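Local coordinates for putative N-acetylmuramoyl-L-alanine amidase (Enterococcus phage phiM1EF22, PDB 7D55), which probably binds the enterococcal cell wall as the tetrameric cell-binding domain of a phage endolysin, a putative N-acetylmuramoyl-L-alanine amidase, at residues 23-28 with 40-45; 31-36 with 73-78; 6-11 with 65-70; 14-19 with 79-84. All coordinates share one frame; numbering follows the deposited sequence. Where two conformers were deposited one is given.

Contact 1: 23-28 with 40-45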
loop_
_atom_site.group_PDB
_atom_site.type_symbol
_atom_site.label_atom_id
_atom_site.label_comp_id
_atom_site.label_asym_id
_atom_site.label_seq_id
_atom_site.Cartn_x
_atom_site.Cartn_y
_atom_site.Cartn_z
ATOM N N TRP A 23 -24.625 10.457 5.794
ATOM C CA TRP A 23 -23.177 10.567 5.674
ATOM C C TRP A 23 -22.531 9.329 6.262
ATOM O O TRP A 23 -23.059 8.733 7.207
ATOM C CB TRP A 23 -22.650 11.831 6.400
ATOM C CG TRP A 23 -23.156 13.067 5.740
ATOM C CD1 TRP A 23 -24.392 13.623 5.879
ATOM C CD2 TRP A 23 -22.460 13.868 4.783
ATOM N NE1 TRP A 23 -24.504 14.740 5.078
ATOM C CE2 TRP A 23 -23.327 14.908 4.394
ATOM C CE3 TRP A 23 -21.180 13.818 4.223
ATOM C CZ2 TRP A 23 -22.956 15.881 3.471
ATOM C CZ3 TRP A 23 -20.806 14.804 3.310
ATOM C CH2 TRP A 23 -21.696 15.810 2.938
ATOM N N THR A 24 -21.393 8.940 5.686
ATOM C CA THR A 24 -20.576 7.870 6.229
ATOM C C THR A 24 -19.117 8.299 6.293
ATOM O O THR A 24 -18.633 9.080 5.468
ATOM C CB THR A 24 -20.668 6.578 5.413
ATOM O OG1 THR A 24 -19.920 5.543 6.076
ATOM C CG2 THR A 24 -20.120 6.786 3.993
ATOM N N VAL A 25 -18.428 7.790 7.311
ATOM C CA VAL A 25 -16.982 7.908 7.375
ATOM C C VAL A 25 -16.374 6.946 6.369
ATOM O O VAL A 25 -16.925 5.867 6.107
ATOM C CB VAL A 25 -16.496 7.637 8.811
ATOM C CG1 VAL A 25 -14.985 7.724 8.902
ATOM C CG2 VAL A 25 -17.114 8.640 9.747
ATOM N N MET A 26 -15.257 7.354 5.776
ATOM C CA MET A 26 -14.464 6.539 4.872
ATOM C C MET A 26 -13.008 6.624 5.303
ATOM O O MET A 26 -12.576 7.608 5.917
ATOM C CB MET A 26 -14.540 7.061 3.427
ATOM C CG MET A 26 -15.947 7.144 2.830
ATOM S SD MET A 26 -16.662 5.574 2.291
ATOM C CE MET A 26 -15.573 5.148 0.929
ATOM N N PHE A 27 -12.255 5.595 4.929
ATOM C CA PHE A 27 -10.840 5.460 5.244
ATOM C C PHE A 27 -10.079 5.327 3.934
ATOM O O PHE A 27 -10.385 4.456 3.116
ATOM C CB PHE A 27 -10.613 4.211 6.102
ATOM C CG PHE A 27 -9.171 3.841 6.270
ATOM C CD1 PHE A 27 -8.269 4.752 6.802
ATOM C CD2 PHE A 27 -8.727 2.561 5.954
ATOM C CE1 PHE A 27 -6.938 4.408 6.976
ATOM C CE2 PHE A 27 -7.403 2.204 6.126
ATOM C CZ PHE A 27 -6.504 3.131 6.649
ATOM N N CYS A 28 -9.093 6.191 3.732
ATOM C CA CYS A 28 -8.224 6.127 2.565
ATOM C C CYS A 28 -6.835 5.721 3.024
ATOM O O CYS A 28 -6.321 6.273 4.001
ATOM C CB CYS A 28 -8.156 7.489 1.883
ATOM S SG CYS A 28 -7.037 7.477 0.485
ATOM N N ASP A 40 -15.796 1.860 16.508
ATOM C CA ASP A 40 -14.557 1.219 16.915
ATOM C C ASP A 40 -13.649 0.887 15.740
ATOM O O ASP A 40 -12.448 0.672 15.949
ATOM C CB ASP A 40 -14.840 -0.012 17.772
ATOM C CG ASP A 40 -15.234 0.347 19.192
ATOM O OD1 ASP A 40 -15.163 1.546 19.556
ATOM O OD2 ASP A 40 -15.619 -0.569 19.946
ATOM N N GLU A 41 -14.189 0.843 14.518
ATOM C CA GLU A 41 -13.338 0.787 13.333
ATOM C C GLU A 41 -12.540 2.070 13.194
ATOM O O GLU A 41 -11.339 2.046 12.890
ATOM C CB GLU A 41 -14.180 0.568 12.078
ATOM C CG GLU A 41 -14.718 -0.827 11.943
ATOM C CD GLU A 41 -15.827 -0.937 10.912
ATOM O OE1 GLU A 41 -16.677 -1.837 11.070
ATOM O OE2 GLU A 41 -15.848 -0.139 9.947
ATOM N N MET A 42 -13.205 3.210 13.379
ATOM C CA MET A 42 -12.501 4.482 13.360
ATOM C C MET A 42 -11.449 4.532 14.458
ATOM O O MET A 42 -10.310 4.959 14.222
ATOM C CB MET A 42 -13.511 5.621 13.520
ATOM C CG MET A 42 -13.019 6.960 13.051
ATOM S SD MET A 42 -14.369 8.152 12.962
ATOM C CE MET A 42 -13.463 9.684 12.763
ATOM N N LYS A 43 -11.802 4.060 15.656
ATOM C CA LYS A 43 -10.875 4.135 16.779
ATOM C C LYS A 43 -9.635 3.277 16.537
ATOM O O LYS A 43 -8.516 3.687 16.863
ATOM C CB LYS A 43 -11.582 3.712 18.068
ATOM C CG LYS A 43 -10.721 3.873 19.311
ATOM C CD LYS A 43 -10.541 5.345 19.653
ATOM C CE LYS A 43 -10.337 5.554 21.143
ATOM N NZ LYS A 43 -9.969 6.971 21.438
ATOM N N VAL A 44 -9.800 2.074 15.979
ATOM C CA VAL A 44 -8.633 1.222 15.769
ATOM C C VAL A 44 -7.708 1.828 14.716
ATOM O O VAL A 44 -6.481 1.748 14.835
ATOM C CB VAL A 44 -9.048 -0.232 15.457
ATOM C CG1 VAL A 44 -9.402 -0.395 13.985
ATOM C CG2 VAL A 44 -7.948 -1.207 15.871
ATOM N N ILE A 45 -8.277 2.458 13.684
ATOM C CA ILE A 45 -7.463 3.148 12.684
ATOM C C ILE A 45 -6.669 4.271 13.340
ATOM O O ILE A 45 -5.462 4.430 13.101
ATOM C CB ILE A 45 -8.355 3.699 11.557
ATOM C CG1 ILE A 45 -8.938 2.568 10.708
ATOM C CG2 ILE A 45 -7.574 4.689 10.680
ATOM C CD1 ILE A 45 -10.086 3.038 9.823
#
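Helix-on-sheet packing joins Val-25 and Phe-27 of strand 22-28, an inner strand of the mixed sheet, to Met-42 and Ile-45 of helix 39-53. Val-25 and Phe-27, two residues apart on the strand, both turn their side chains to the helix, whereas Met-26 between them faces the other side of the sheet. The backbones stay well separated, with Val-25 CA 8.2 Å from Met-42 CA, and side chains fill the interval.

The more intimate pair is Phe-27 with Ile-45. With CG anti to its backbone N (chi1 169°), Phe-27 extends its ring from the strand, and the ethyl end of Ile-45 reaches over one face of it. Ile-45 CD1 lies 4.1 Å from the centroid of the Phe-27 ring, 24° off the normal, a CH-pi contact shifted toward the attached end of the ring, where CD1 comes within 3.8 Å of Phe-27 CG. The other branch of the isoleucine drapes over the same side farther along, Ile-45 CG2 approaching Phe-27 CE1 to 3.8 Å.

Met-42 makes the second, lighter touch. Its extended chain carries the sulfur across Val-25 at about a right angle, leaving Met-42 SD 4.1 Å from Val-25 CG1. Val-36 of the adjoining strand packs beside both Val-25 and Phe-27, and Met-1 of the second subunit also lies on the phenylalanine.

No hydrogen bond links the segments. Their adhesion therefore rests on dispersion and on methyl hydrogens facing pi electrons, forces that reward close shape matching more than exact direction.

Contact 2: 31-36 with 73-78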
loop_
_atom_site.group_PDB
_atom_site.type_symbol
_atom_site.label_atom_id
_atom_site.label_comp_id
_atom_site.label_asym_id
_atom_site.label_seq_id
_atom_site.Cartn_x
_atom_site.Cartn_y
_atom_site.Cartn_z
ATOM N N VAL A 31 -4.230 3.711 -1.444
ATOM C CA VAL A 31 -4.529 2.727 -2.477
ATOM C C VAL A 31 -6.018 2.714 -2.812
ATOM O O VAL A 31 -6.404 2.733 -3.983
ATOM C CB VAL A 31 -4.039 1.318 -2.066
ATOM C CG1 VAL A 31 -4.376 0.303 -3.142
ATOM C CG2 VAL A 31 -2.543 1.318 -1.766
ATOM N N ASN A 32 -6.871 2.676 -1.789
ATOM C CA ASN A 32 -8.310 2.648 -1.999
ATOM C C ASN A 32 -8.993 3.430 -0.886
ATOM O O ASN A 32 -8.371 3.804 0.117
ATOM C CB ASN A 32 -8.841 1.209 -2.066
ATOM C CG ASN A 32 -8.363 0.349 -0.908
ATOM O OD1 ASN A 32 -8.410 0.763 0.241
ATOM N ND2 ASN A 32 -7.918 -0.859 -1.210
ATOM N N CYS A 33 -10.295 3.666 -1.067
ATOM C CA CYS A 33 -11.143 4.267 -0.049
ATOM C C CYS A 33 -12.191 3.241 0.356
ATOM O O CYS A 33 -12.834 2.629 -0.507
ATOM C CB CYS A 33 -11.810 5.544 -0.576
ATOM S SG CYS A 33 -10.638 6.908 -0.832
ATOM N N ARG A 34 -12.348 3.033 1.658
ATOM C CA ARG A 34 -13.229 1.993 2.162
ATOM C C ARG A 34 -14.136 2.582 3.225
ATOM O O ARG A 34 -13.713 3.435 4.011
ATOM C CB ARG A 34 -12.414 0.862 2.780
ATOM C CG ARG A 34 -13.217 -0.387 2.985
ATOM C CD ARG A 34 -12.364 -1.505 3.576
ATOM N NE ARG A 34 -11.336 -2.004 2.662
ATOM C CZ ARG A 34 -11.542 -2.939 1.730
ATOM N NH1 ARG A 34 -12.751 -3.459 1.549
ATOM N NH2 ARG A 34 -10.542 -3.348 0.965
ATOM N N ARG A 35 -15.382 2.119 3.247
ATOM C CA ARG A 35 -16.340 2.638 4.211
ATOM C C ARG A 35 -16.017 2.165 5.622
ATOM O O ARG A 35 -15.660 1.003 5.842
ATOM C CB ARG A 35 -17.758 2.213 3.851
ATOM C CG ARG A 35 -18.785 2.829 4.786
ATOM C CD ARG A 35 -20.157 2.281 4.557
ATOM N NE ARG A 35 -21.085 2.867 5.511
ATOM C CZ ARG A 35 -22.359 2.523 5.624
ATOM N NH1 ARG A 35 -22.867 1.581 4.834
ATOM N NH2 ARG A 35 -23.120 3.121 6.529
ATOM N N VAL A 36 -16.156 3.086 6.578
ATOM C CA VAL A 36 -16.010 2.823 8.005
ATOM C C VAL A 36 -17.406 2.931 8.597
ATOM O O VAL A 36 -18.050 3.981 8.482
ATOM C CB VAL A 36 -15.072 3.860 8.648
ATOM C CG1 VAL A 36 -14.949 3.631 10.141
ATOM C CG2 VAL A 36 -13.698 3.831 7.980
ATOM N N ASN A 73 -14.797 13.487 -3.992
ATOM C CA ASN A 73 -14.897 13.044 -5.385
ATOM C C ASN A 73 -13.515 12.921 -6.008
ATOM O O ASN A 73 -13.240 11.974 -6.755
ATOM C CB ASN A 73 -15.667 14.062 -6.229
ATOM C CG ASN A 73 -17.159 14.053 -5.983
ATOM O OD1 ASN A 73 -17.699 13.152 -5.347
ATOM N ND2 ASN A 73 -17.845 15.073 -6.518
ATOM N N ARG A 74 -12.648 13.902 -5.744
ATOM C CA ARG A 74 -11.302 13.892 -6.299
ATOM C C ARG A 74 -10.460 12.789 -5.675
ATOM O O ARG A 74 -9.734 12.078 -6.384
ATOM C CB ARG A 74 -10.636 15.247 -6.066
ATOM C CG ARG A 74 -11.441 16.435 -6.581
ATOM C CD ARG A 74 -11.675 16.343 -8.078
ATOM N NE ARG A 74 -12.422 17.490 -8.579
ATOM C CZ ARG A 74 -12.826 17.627 -9.838
ATOM N NH1 ARG A 74 -12.564 16.673 -10.726
ATOM N NH2 ARG A 74 -13.496 18.709 -10.207
ATOM N N LEU A 75 -10.544 12.628 -4.355
ATOM C CA LEU A 75 -9.760 11.590 -3.698
ATOM C C LEU A 75 -10.151 10.211 -4.207
ATOM O O LEU A 75 -9.282 9.373 -4.490
ATOM C CB LEU A 75 -9.953 11.667 -2.184
ATOM C CG LEU A 75 -9.235 10.565 -1.403
ATOM C CD1 LEU A 75 -7.748 10.599 -1.755
ATOM C CD2 LEU A 75 -9.465 10.763 0.081
ATOM N N GLU A 76 -11.455 9.963 -4.347
ATOM C CA GLU A 76 -11.951 8.661 -4.777
ATOM C C GLU A 76 -11.675 8.364 -6.247
ATOM O O GLU A 76 -11.793 7.205 -6.659
ATOM C CB GLU A 76 -13.437 8.540 -4.442
ATOM C CG GLU A 76 -13.701 8.556 -2.943
ATOM C CD GLU A 76 -15.182 8.637 -2.584
ATOM O OE1 GLU A 76 -16.029 8.617 -3.503
ATOM O OE2 GLU A 76 -15.498 8.720 -1.375
ATOM N N THR A 77 -11.306 9.368 -7.046
ATOM C CA THR A 77 -10.839 9.099 -8.398
ATOM C C THR A 77 -9.400 8.600 -8.409
ATOM O O THR A 77 -9.031 7.794 -9.272
ATOM C CB THR A 77 -10.953 10.365 -9.248
ATOM O OG1 THR A 77 -12.299 10.846 -9.184
ATOM C CG2 THR A 77 -10.612 10.078 -10.693
ATOM N N VAL A 78 -8.578 9.072 -7.476
ATOM C CA VAL A 78 -7.180 8.668 -7.448
ATOM C C VAL A 78 -6.954 7.443 -6.568
ATOM O O VAL A 78 -5.986 6.708 -6.781
ATOM C CB VAL A 78 -6.265 9.842 -7.051
ATOM C CG1 VAL A 78 -6.401 10.986 -8.047
ATOM C CG2 VAL A 78 -6.588 10.322 -5.664
#
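Cys-33 keeps its SG anti to the carbonyl carbon and beside the backbone N (chi1 -69°), which aims the sulfur from the strand at helix 71-78. Leu-75 answers with CG anti to its own backbone N (chi1 177°), and this brings the branch point of the leucine up to the sulfur. A single sulfur carries the strand's side of the contact: Cys-33 SG is 4.0 Å from Leu-75 CG and 4.1 Å from Leu-75 CD2. On the next helical residue it also meets the aliphatic part of a charged side chain, with Glu-76 CG 4.1 Å from Cys-33 SG. Strand and helix come close here, consistent with so small a side chain, with Cys-33 CA 6.5 Å from Glu-76 CA.

Glu-76 divides its labour. Its CG lines the sulfur's surroundings, while the extended chain delivers the carboxylate to partners beyond the two segments: Tyr-5 OH bonds to OE2, and Arg-7 and Lys-86 form salt bridges with OE1. This buried negative charge is consequently well compensated, which would be expected to favour the ionised form. Near the helix end, where several backbone bonds are weak, Thr-77 OG1 donates to Asn-73 O over 2.8 Å.

Cys-33 also adjoins Cys-28 and Cys-79, and Tyr-5 touches both Cys-33 and Leu-75. Strand 33-36 runs between strands 22-28 and 81-82, with helix 71-78 lying on the face away from helix 39-53; Leu-75 in turn meets Ile-48 of the third subunit, placing the helix between its own sheet and a neighbouring chain.

Contact 3: 6-11 with 65-70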
loop_
_atom_site.group_PDB
_atom_site.type_symbol
_atom_site.label_atom_id
_atom_site.label_comp_id
_atom_site.label_asym_id
_atom_site.label_seq_id
_atom_site.Cartn_x
_atom_site.Cartn_y
_atom_site.Cartn_z
ATOM N N GLU A 6 -15.616 12.182 5.658
ATOM C CA GLU A 6 -17.028 11.852 5.556
ATOM C C GLU A 6 -17.530 12.197 4.163
ATOM O O GLU A 6 -17.064 13.161 3.552
ATOM C CB GLU A 6 -17.827 12.632 6.598
ATOM C CG GLU A 6 -17.563 12.154 8.016
ATOM C CD GLU A 6 -18.205 13.041 9.063
ATOM O OE1 GLU A 6 -17.481 13.594 9.909
ATOM O OE2 GLU A 6 -19.431 13.190 9.045
ATOM N N ARG A 7 -18.494 11.421 3.667
ATOM C CA ARG A 7 -19.053 11.654 2.343
ATOM C C ARG A 7 -20.479 11.118 2.302
ATOM O O ARG A 7 -20.862 10.283 3.141
ATOM C CB ARG A 7 -18.179 11.023 1.244
ATOM C CG ARG A 7 -18.025 9.519 1.356
ATOM C CD ARG A 7 -18.860 8.805 0.305
ATOM N NE ARG A 7 -18.364 9.102 -1.036
ATOM C CZ ARG A 7 -19.080 9.639 -2.023
ATOM N NH1 ARG A 7 -20.367 9.939 -1.847
ATOM N NH2 ARG A 7 -18.499 9.866 -3.200
ATOM N N PRO A 8 -21.305 11.595 1.367
ATOM C CA PRO A 8 -22.724 11.210 1.372
ATOM C C PRO A 8 -22.967 9.764 0.956
ATOM O O PRO A 8 -22.235 9.176 0.148
ATOM C CB PRO A 8 -23.362 12.177 0.367
ATOM C CG PRO A 8 -22.430 13.340 0.324
ATOM C CD PRO A 8 -21.057 12.733 0.457
ATOM N N ILE A 9 -24.059 9.214 1.486
ATOM C CA ILE A 9 -24.489 7.853 1.201
ATOM C C ILE A 9 -26.010 7.843 1.173
ATOM O O ILE A 9 -26.668 8.611 1.881
ATOM C CB ILE A 9 -23.917 6.839 2.234
ATOM C CG1 ILE A 9 -24.266 5.405 1.854
ATOM C CG2 ILE A 9 -24.431 7.130 3.636
ATOM C CD1 ILE A 9 -23.493 4.370 2.648
ATOM N N ASN A 10 -26.572 6.996 0.321
ATOM C CA ASN A 10 -28.015 6.797 0.296
ATOM C C ASN A 10 -28.377 5.839 1.426
ATOM O O ASN A 10 -27.973 4.673 1.404
ATOM C CB ASN A 10 -28.421 6.206 -1.050
ATOM C CG ASN A 10 -29.932 6.111 -1.226
ATOM O OD1 ASN A 10 -30.651 5.655 -0.335
ATOM N ND2 ASN A 10 -30.416 6.523 -2.390
ATOM N N SER A 11 -29.143 6.328 2.403
ATOM C CA SER A 11 -29.452 5.527 3.587
ATOM C C SER A 11 -30.368 4.347 3.286
ATOM O O SER A 11 -30.404 3.387 4.069
ATOM C CB SER A 11 -30.089 6.404 4.664
ATOM O OG SER A 11 -31.343 6.910 4.236
ATOM N N TRP A 65 -15.068 19.218 3.671
ATOM C CA TRP A 65 -15.477 18.470 2.488
ATOM C C TRP A 65 -16.963 18.181 2.606
ATOM O O TRP A 65 -17.384 17.499 3.542
ATOM C CB TRP A 65 -14.724 17.143 2.403
ATOM C CG TRP A 65 -13.261 17.208 2.084
ATOM C CD1 TRP A 65 -12.468 18.316 1.987
ATOM C CD2 TRP A 65 -12.422 16.085 1.814
ATOM N NE1 TRP A 65 -11.172 17.943 1.673
ATOM C CE2 TRP A 65 -11.123 16.578 1.562
ATOM C CE3 TRP A 65 -12.643 14.710 1.769
ATOM C CZ2 TRP A 65 -10.051 15.734 1.262
ATOM C CZ3 TRP A 65 -11.586 13.877 1.470
ATOM C CH2 TRP A 65 -10.302 14.390 1.223
ATOM N N ASN A 66 -17.749 18.673 1.652
ATOM C CA ASN A 66 -19.200 18.512 1.710
ATOM C C ASN A 66 -19.744 18.654 0.292
ATOM O O ASN A 66 -18.980 18.734 -0.674
ATOM C CB ASN A 66 -19.794 19.522 2.694
ATOM C CG ASN A 66 -19.362 20.932 2.384
ATOM O OD1 ASN A 66 -19.567 21.416 1.274
ATOM N ND2 ASN A 66 -18.749 21.599 3.357
ATOM N N LYS A 67 -21.069 18.696 0.154
ATOM C CA LYS A 67 -21.642 18.741 -1.191
ATOM C C LYS A 67 -21.328 20.039 -1.907
ATOM O O LYS A 67 -21.365 20.084 -3.141
ATOM C CB LYS A 67 -23.148 18.495 -1.151
ATOM C CG LYS A 67 -23.513 17.122 -0.593
ATOM C CD LYS A 67 -25.013 16.928 -0.536
ATOM C CE LYS A 67 -25.342 15.588 0.078
ATOM N NZ LYS A 67 -26.817 15.523 0.408
ATOM N N ASN A 68 -21.003 21.079 -1.163
ATOM C CA ASN A 68 -20.633 22.354 -1.753
ATOM C C ASN A 68 -19.152 22.410 -2.099
ATOM O O ASN A 68 -18.745 23.265 -2.893
ATOM C CB ASN A 68 -21.009 23.466 -0.770
ATOM C CG ASN A 68 -21.054 24.818 -1.410
ATOM O OD1 ASN A 68 -20.406 25.749 -0.937
ATOM N ND2 ASN A 68 -21.816 24.947 -2.494
ATOM N N ALA A 69 -18.354 21.511 -1.519
ATOM C CA ALA A 69 -16.930 21.379 -1.842
ATOM C C ALA A 69 -16.586 19.900 -1.769
ATOM O O ALA A 69 -15.984 19.420 -0.792
ATOM C CB ALA A 69 -16.067 22.189 -0.869
ATOM N N PRO A 70 -16.998 19.122 -2.772
ATOM C CA PRO A 70 -16.925 17.651 -2.684
ATOM C C PRO A 70 -15.550 17.087 -3.028
ATOM O O PRO A 70 -15.376 16.316 -3.984
ATOM C CB PRO A 70 -18.016 17.210 -3.669
ATOM C CG PRO A 70 -18.072 18.320 -4.690
ATOM C CD PRO A 70 -17.802 19.583 -3.927
HETATM O O HOH W 1 -16.197 15.200 4.942
#
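Two backbone carbonyls, Glu-6 O and Trp-65 O, confront each other at 4.3 Å with water 1 as their intermediary. The water lies 2.6 Å from Glu-6 O and 2.9 Å from Trp-65 O, and its hydrogen-bond geometry suits donation to each; further acceptors nearby compete for its two protons, so both bonds need not be fully made at once. The touching backbones run almost parallel, only 9° apart from Glu-6 to Pro-8 and from Trp-65 to Lys-67, yet no direct hydrogen bond joins them.

Farther along, the link becomes apolar. The extended chain of Lys-67 slides past the Pro-8 ring in the opposite direction, with Lys-67 CE 3.7 Å from Pro-8 CG and Lys-67 CG 4.0 Å from the same ring atom. Methylenes do the touching, while the ammonium group continues past the ring to hydrogen bonds with Gly-20 O and Asn-19 OD1. On the strand, Arg-7 NH1 reaches Pro-8 O at 2.8 Å, in the carbonyl plane and on a lone pair.

Lys-67 sits in a compact loop. Asn-66 OD1 accepts from Asn-68 N at 2.8 Å, again on a lone pair in the carbonyl plane. An Asx turn is thereby superposed on the type I beta turn from Asn-66 to Ala-69, which leads toward helix 71-78.

Contact 4: 14-19 with 79-84; sequences GVLEWN and CPVVGI
Leu-16 and Ile-84 meet as two branched chains crossing at about a right angle, and their torsions explain the fit. Leu-16 holds CG beside its backbone N (chi1 -56°); beyond it CD1 continues the extended line while CD2 forms the side branch. Ile-84 stretches its longer arm fully, with CG1 anti to the backbone N (chi1 -176°) and CD1 prolonging that line (chi2 172°). This leaves CG2 in the crowded position between the backbone N and the carbonyl carbon.

The extended arm is put to use. Ile-84 CD1 comes to 3.6 Å from Leu-16 CD2 and 3.7 Å from Leu-16 CG, so the leucine's branch point is engaged as well as a methyl. The short branch is also employed: Ile-84 CG2 lies 3.9 Å from Leu-16 CD1. Gly-14 takes part through its backbone, its O being 3.6 Å from both Ile-84 CG1 and Ile-84 CD1. Val-81 turns its side chain toward Leu-16 too, but it was modelled in two conformers, so the detail of that approach is less certain.

Ile-9 packs against both Leu-16 and Ile-84, and Met-26 and Arg-7 also touch the leucine. Backbone bonds from Leu-16 to Thr-85 and Lys-87 tie the loop to the chain just beyond Ile-84.

Within the two segments the association is wholly apolar apart from the glycine carbonyl, against which only carbon atoms rest. With no hydrogen bond between the segments, it rests on dispersion between branched aliphatic chains, and the directional tie to the terminal chain comes from the backbone bonds of Leu-16 beside it.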
loop_
_atom_site.group_PDB
_atom_site.type_symbol
_atom_site.label_atom_id
_atom_site.label_comp_id
_atom_site.label_asym_id
_atom_site.label_seq_id
_atom_site.Cartn_x
_atom_site.Cartn_y
_atom_site.Cartn_z
ATOM N N GLY A 14 -27.625 2.070 0.593
ATOM C CA GLY A 14 -26.227 1.850 0.904
ATOM C C GLY A 14 -25.252 2.218 -0.194
ATOM O O GLY A 14 -24.067 1.883 -0.086
ATOM N N VAL A 15 -25.709 2.893 -1.248
ATOM C CA VAL A 15 -24.869 3.284 -2.375
ATOM C C VAL A 15 -24.334 4.683 -2.132
ATOM O O VAL A 15 -25.073 5.579 -1.697
ATOM C CB VAL A 15 -25.672 3.229 -3.691
ATOM C CG1 VAL A 15 -24.822 3.712 -4.871
ATOM C CG2 VAL A 15 -26.191 1.833 -3.935
ATOM N N LEU A 16 -23.052 4.885 -2.438
ATOM C CA LEU A 16 -22.480 6.227 -2.399
ATOM C C LEU A 16 -23.002 7.030 -3.581
ATOM O O LEU A 16 -22.967 6.562 -4.725
ATOM C CB LEU A 16 -20.961 6.144 -2.461
ATOM C CG LEU A 16 -20.325 5.287 -1.367
ATOM C CD1 LEU A 16 -18.812 5.390 -1.450
ATOM C CD2 LEU A 16 -20.818 5.688 0.022
ATOM N N GLU A 17 -23.529 8.222 -3.299
ATOM C CA GLU A 17 -24.129 9.093 -4.307
ATOM C C GLU A 17 -23.804 10.529 -3.930
ATOM O O GLU A 17 -23.628 10.835 -2.751
ATOM C CB GLU A 17 -25.664 8.983 -4.309
ATOM C CG GLU A 17 -26.216 7.578 -4.290
ATOM C CD GLU A 17 -27.719 7.545 -4.460
ATOM O OE1 GLU A 17 -28.397 8.424 -3.884
ATOM O OE2 GLU A 17 -28.220 6.636 -5.150
ATOM N N TRP A 18 -23.743 11.418 -4.931
ATOM C CA TRP A 18 -23.348 12.795 -4.640
ATOM C C TRP A 18 -24.344 13.483 -3.721
ATOM O O TRP A 18 -23.957 14.328 -2.905
ATOM C CB TRP A 18 -23.160 13.605 -5.927
ATOM C CG TRP A 18 -24.431 14.169 -6.509
ATOM C CD1 TRP A 18 -25.218 13.593 -7.460
ATOM C CD2 TRP A 18 -25.054 15.426 -6.181
ATOM N NE1 TRP A 18 -26.291 14.410 -7.748
ATOM C CE2 TRP A 18 -26.214 15.538 -6.976
ATOM C CE3 TRP A 18 -24.748 16.459 -5.286
ATOM C CZ2 TRP A 18 -27.067 16.638 -6.906
ATOM C CZ3 TRP A 18 -25.600 17.554 -5.217
ATOM C CH2 TRP A 18 -26.742 17.635 -6.027
ATOM N N ASN A 19 -25.619 13.127 -3.824
ATOM C CA ASN A 19 -26.683 13.765 -3.062
ATOM C C ASN A 19 -27.310 12.812 -2.052
ATOM O O ASN A 19 -28.516 12.849 -1.803
ATOM C CB ASN A 19 -27.742 14.358 -3.981
ATOM C CG ASN A 19 -28.470 15.515 -3.333
ATOM O OD1 ASN A 19 -28.039 16.028 -2.288
ATOM N ND2 ASN A 19 -29.579 15.928 -3.929
ATOM N N CYS A 79 -7.828 7.222 -5.582
ATOM C CA CYS A 79 -7.792 6.058 -4.693
ATOM C C CYS A 79 -9.199 5.485 -4.723
ATOM O O CYS A 79 -10.047 5.844 -3.896
ATOM C CB CYS A 79 -7.423 6.456 -3.269
ATOM S SG CYS A 79 -5.811 7.197 -3.135
ATOM N N PRO A 80 -9.489 4.600 -5.673
ATOM C CA PRO A 80 -10.884 4.216 -5.909
ATOM C C PRO A 80 -11.524 3.505 -4.725
ATOM O O PRO A 80 -10.871 2.816 -3.942
ATOM C CB PRO A 80 -10.795 3.294 -7.124
ATOM C CG PRO A 80 -9.548 3.741 -7.833
ATOM C CD PRO A 80 -8.591 4.102 -6.732
ATOM N N VAL A 81 -12.833 3.690 -4.616
ATOM C CA VAL A 81 -13.584 3.059 -3.542
ATOM C C VAL A 81 -13.615 1.548 -3.744
ATOM O O VAL A 81 -13.653 1.039 -4.874
ATOM C CB VAL A 81 -15.003 3.644 -3.431
ATOM C CG1 VAL A 81 -14.932 5.152 -3.291
ATOM C CG2 VAL A 81 -15.834 3.268 -4.648
ATOM N N VAL A 82 -13.524 0.829 -2.633
ATOM C CA VAL A 82 -13.629 -0.622 -2.638
ATOM C C VAL A 82 -14.706 -1.033 -1.647
ATOM O O VAL A 82 -15.018 -0.310 -0.697
ATOM C CB VAL A 82 -12.292 -1.317 -2.299
ATOM C CG1 VAL A 82 -11.294 -1.121 -3.427
ATOM C CG2 VAL A 82 -11.739 -0.793 -0.991
ATOM N N GLY A 83 -15.284 -2.202 -1.888
ATOM C CA GLY A 83 -16.193 -2.819 -0.944
ATOM C C GLY A 83 -17.571 -2.205 -0.855
ATOM O O GLY A 83 -18.347 -2.602 0.021
ATOM N N ILE A 84 -17.902 -1.251 -1.725
ATOM C CA ILE A 84 -19.198 -0.580 -1.690
ATOM C C ILE A 84 -19.457 -0.055 -3.094
ATOM O O ILE A 84 -18.520 0.217 -3.845
ATOM C CB ILE A 84 -19.192 0.548 -0.621
ATOM C CG1 ILE A 84 -20.558 1.224 -0.475
ATOM C CG2 ILE A 84 -18.158 1.596 -0.944
ATOM C CD1 ILE A 84 -20.608 2.191 0.686
#

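In the fold
All four contacts reach one mixed sheet, ordered 59-60, 3-9, 22-28, 33-36, 81-82, and no two of their centres are more than about 15 Å apart. Contact 1 covers one face with helix 39-53; contact 2 brings helix 71-78 to the other. Contacts 2 and 4, centres about 8 Å apart, share the pairing of strands 33-36 and 81-82. Contact 3, about 11 Å from contact 4, is joined to it by a probable backbone hydrogen bond from Asn-10 to Val-15. Along the chain contact 1 falls within the spans of contacts 3 and 4, whereas contacts 2 and 3 interleave. So short a chain is thereby closed repeatedly on itself, while both helices also meet other subunits of the tetramer.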